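Local coordinates for protein GphF Dehydratase 1 (Archangium violaceum, PDB 6MBH) that probably dehydrates polyketide intermediates as a dehydratase domain of the gephyronic acid polyketide synthase, here as a variant that has lost olefin-isomerase activity, at residues Asn168-Glu173 with His182-Gly187. Sequence-based numbering, arbitrary orientation.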
loop_
_atom_site.group_PDB
_atom_site.type_symbol
_atom_site.label_atom_id
_atom_site.label_comp_id
_atom_site.label_asym_id
_atom_site.label_seq_id
_atom_site.Cartn_x
_atom_site.Cartn_y
_atom_site.Cartn_z
ATOM N N ASN A 168 5.477 -7.440 10.165
ATOM C CA ASN A 168 6.236 -8.303 9.251
ATOM C C ASN A 168 7.661 -7.840 9.023
ATOM O O ASN A 168 8.320 -8.402 8.146
ATOM C CB ASN A 168 5.474 -8.416 7.915
ATOM C CG ASN A 168 4.091 -9.012 8.142
ATOM O OD1 ASN A 168 3.963 -10.077 8.744
ATOM N ND2 ASN A 168 3.056 -8.320 7.690
ATOM N N ILE A 169 8.154 -6.865 9.801
ATOM C CA ILE A 169 9.551 -6.430 9.698
ATOM C C ILE A 169 10.358 -7.330 10.609
ATOM O O ILE A 169 10.096 -7.407 11.821
ATOM C CB ILE A 169 9.717 -4.951 10.089
ATOM C CG1 ILE A 169 8.704 -4.058 9.343
ATOM C CG2 ILE A 169 11.201 -4.478 9.859
ATOM C CD1 ILE A 169 8.688 -2.655 9.981
ATOM N N ARG A 170 11.332 -8.031 10.029
ATOM C CA ARG A 170 12.210 -8.898 10.794
ATOM C C ARG A 170 13.428 -8.196 11.325
ATOM O O ARG A 170 13.983 -8.622 12.360
ATOM C CB ARG A 170 12.651 -10.075 9.907
ATOM C CG ARG A 170 11.444 -10.883 9.427
ATOM C CD ARG A 170 10.741 -11.578 10.641
ATOM N NE ARG A 170 9.685 -12.465 10.154
ATOM C CZ ARG A 170 9.821 -13.784 10.033
ATOM N NH1 ARG A 170 10.947 -14.398 10.417
ATOM N NH2 ARG A 170 8.813 -14.476 9.538
ATOM N N HIS A 171 13.928 -7.211 10.579
ATOM C CA HIS A 171 15.147 -6.529 10.982
ATOM C C HIS A 171 15.123 -5.213 10.240
ATOM O O HIS A 171 14.606 -5.134 9.106
ATOM C CB HIS A 171 16.389 -7.339 10.615
ATOM C CG HIS A 171 17.669 -6.765 11.147
ATOM N ND1 HIS A 171 18.496 -5.962 10.390
ATOM C CD2 HIS A 171 18.264 -6.883 12.357
ATOM C CE1 HIS A 171 19.548 -5.609 11.109
ATOM N NE2 HIS A 171 19.434 -6.157 12.306
ATOM N N LEU A 172 15.660 -4.186 10.884
ATOM C CA LEU A 172 15.734 -2.876 10.247
ATOM C C LEU A 172 17.002 -2.199 10.740
ATOM O O LEU A 172 17.215 -2.101 11.939
ATOM C CB LEU A 172 14.473 -2.055 10.598
ATOM C CG LEU A 172 14.423 -0.630 10.034
ATOM C CD1 LEU A 172 14.468 -0.673 8.470
ATOM C CD2 LEU A 172 13.121 0.079 10.432
ATOM N N GLU A 173 17.855 -1.821 9.798
ATOM C CA GLU A 173 19.158 -1.200 10.113
ATOM C C GLU A 173 19.194 0.211 9.526
ATOM O O GLU A 173 18.918 0.351 8.366
ATOM C CB GLU A 173 20.259 -2.076 9.535
ATOM C CG GLU A 173 21.627 -1.645 9.982
ATOM C CD GLU A 173 22.483 -2.759 10.539
ATOM O OE1 GLU A 173 21.942 -3.660 11.167
ATOM O OE2 GLU A 173 23.678 -2.706 10.338
ATOM N N HIS A 182 14.236 -5.993 6.380
ATOM C CA HIS A 182 13.937 -7.330 5.875
ATOM C C HIS A 182 12.492 -7.590 6.274
ATOM O O HIS A 182 12.153 -7.438 7.453
ATOM C CB HIS A 182 14.852 -8.343 6.551
ATOM C CG HIS A 182 14.560 -9.759 6.172
ATOM N ND1 HIS A 182 14.981 -10.833 6.926
ATOM C CD2 HIS A 182 13.919 -10.275 5.099
ATOM C CE1 HIS A 182 14.556 -11.958 6.355
ATOM N NE2 HIS A 182 13.946 -11.646 5.225
ATOM N N VAL A 183 11.626 -7.799 5.293
ATOM C CA VAL A 183 10.190 -7.954 5.487
ATOM C C VAL A 183 9.814 -9.356 5.007
ATOM O O VAL A 183 10.237 -9.763 3.924
ATOM C CB VAL A 183 9.450 -6.866 4.697
ATOM C CG1 VAL A 183 7.986 -7.258 4.566
ATOM C CG2 VAL A 183 9.617 -5.508 5.459
ATOM N N CYS A 184 9.093 -10.129 5.830
ATOM C CA CYS A 184 8.683 -11.475 5.434
ATOM C C CYS A 184 7.232 -11.714 5.864
ATOM O O CYS A 184 6.903 -11.487 7.033
ATOM C CB CYS A 184 9.577 -12.509 6.108
ATOM S SG CYS A 184 9.415 -14.206 5.470
ATOM N N LEU A 185 6.366 -12.177 4.941
ATOM C CA LEU A 185 5.041 -12.631 5.346
ATOM C C LEU A 185 5.061 -14.070 5.841
ATOM O O LEU A 185 5.796 -14.921 5.355
ATOM C CB LEU A 185 4.060 -12.533 4.179
ATOM C CG LEU A 185 3.998 -11.157 3.512
ATOM C CD1 LEU A 185 3.094 -11.347 2.285
ATOM C CD2 LEU A 185 3.400 -10.103 4.469
ATOM N N GLN A 186 4.149 -14.365 6.754
ATOM C CA GLN A 186 3.905 -15.746 7.124
ATOM C C GLN A 186 2.394 -15.925 7.191
ATOM O O GLN A 186 1.636 -15.025 6.854
ATOM C CB GLN A 186 4.607 -16.122 8.451
ATOM C CG GLN A 186 6.137 -16.469 8.360
ATOM C CD GLN A 186 6.581 -17.299 9.569
ATOM O OE1 GLN A 186 5.902 -17.298 10.589
ATOM N NE2 GLN A 186 7.681 -18.037 9.443
ATOM N N GLY A 187 1.970 -17.115 7.600
ATOM C CA GLY A 187 0.558 -17.414 7.817
ATOM C C GLY A 187 -0.287 -17.241 6.561
ATOM O O GLY A 187 0.110 -17.562 5.432
HETATM O O HOH W 1 3.142 -12.756 8.264
HETATM O O HOH W 2 7.033 -11.991 9.680
#
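The carbonyl oxygen of His182 receives the backbone N of Arg170 at 2.8 Å, while the CA of Ile169 adds a longer CH...O contact to the same oxygen. Two more backbone bonds, Cys184 N to Asn168 O and His182 N to His171 O, help to hold the antiparallel hairpin of strands 169-175 and 178-184 together. Ile169 faces Val183 as a non-hydrogen-bonded pair, His171 faces His182 as a hydrogen-bonded one, and the one-residue shift between them is a beta bulge. On one face Ile169 CG1 lies 4.2 Å from Val183 CG2, branched apolar chains suited to the strand and to the cover of helix 200-214. On the other face Arg170, bent at chi2 (-66°), carries its CG over one face of the His182 ring, offset toward the rim, and sets one guanidinium face over Cys184 CB. Gln186 CG meets the guanidinium edge 3.5 Å from Arg170 NH2, the Gln186 amide plane standing 89° from the guanidinium plane. At that edge, in the guanidinium plane, a water accepts from Arg170 NE (2.7 Å) and donates to Cys184 O, so a long, exposed arginine can still tie back to the neighbouring strand. Asn168, buried just before the strand, suits its place because its amide both accepts and donates: OD1 takes a water at 2.8 Å, ND2 bonds Arg165 O, and Leu185 CD2 packs against it. With an alanine in its place, Arg165 O and that water would probably lose their amide partners, and Leu185 CD2 part of its cover. Beyond the hairpin, His182 NE2 bonds Glu241, joining it to strand 241-248 of the hot-dog fold; Glu241 would probably favour a protonated imidazole, while nearby Arg243 may oppose it.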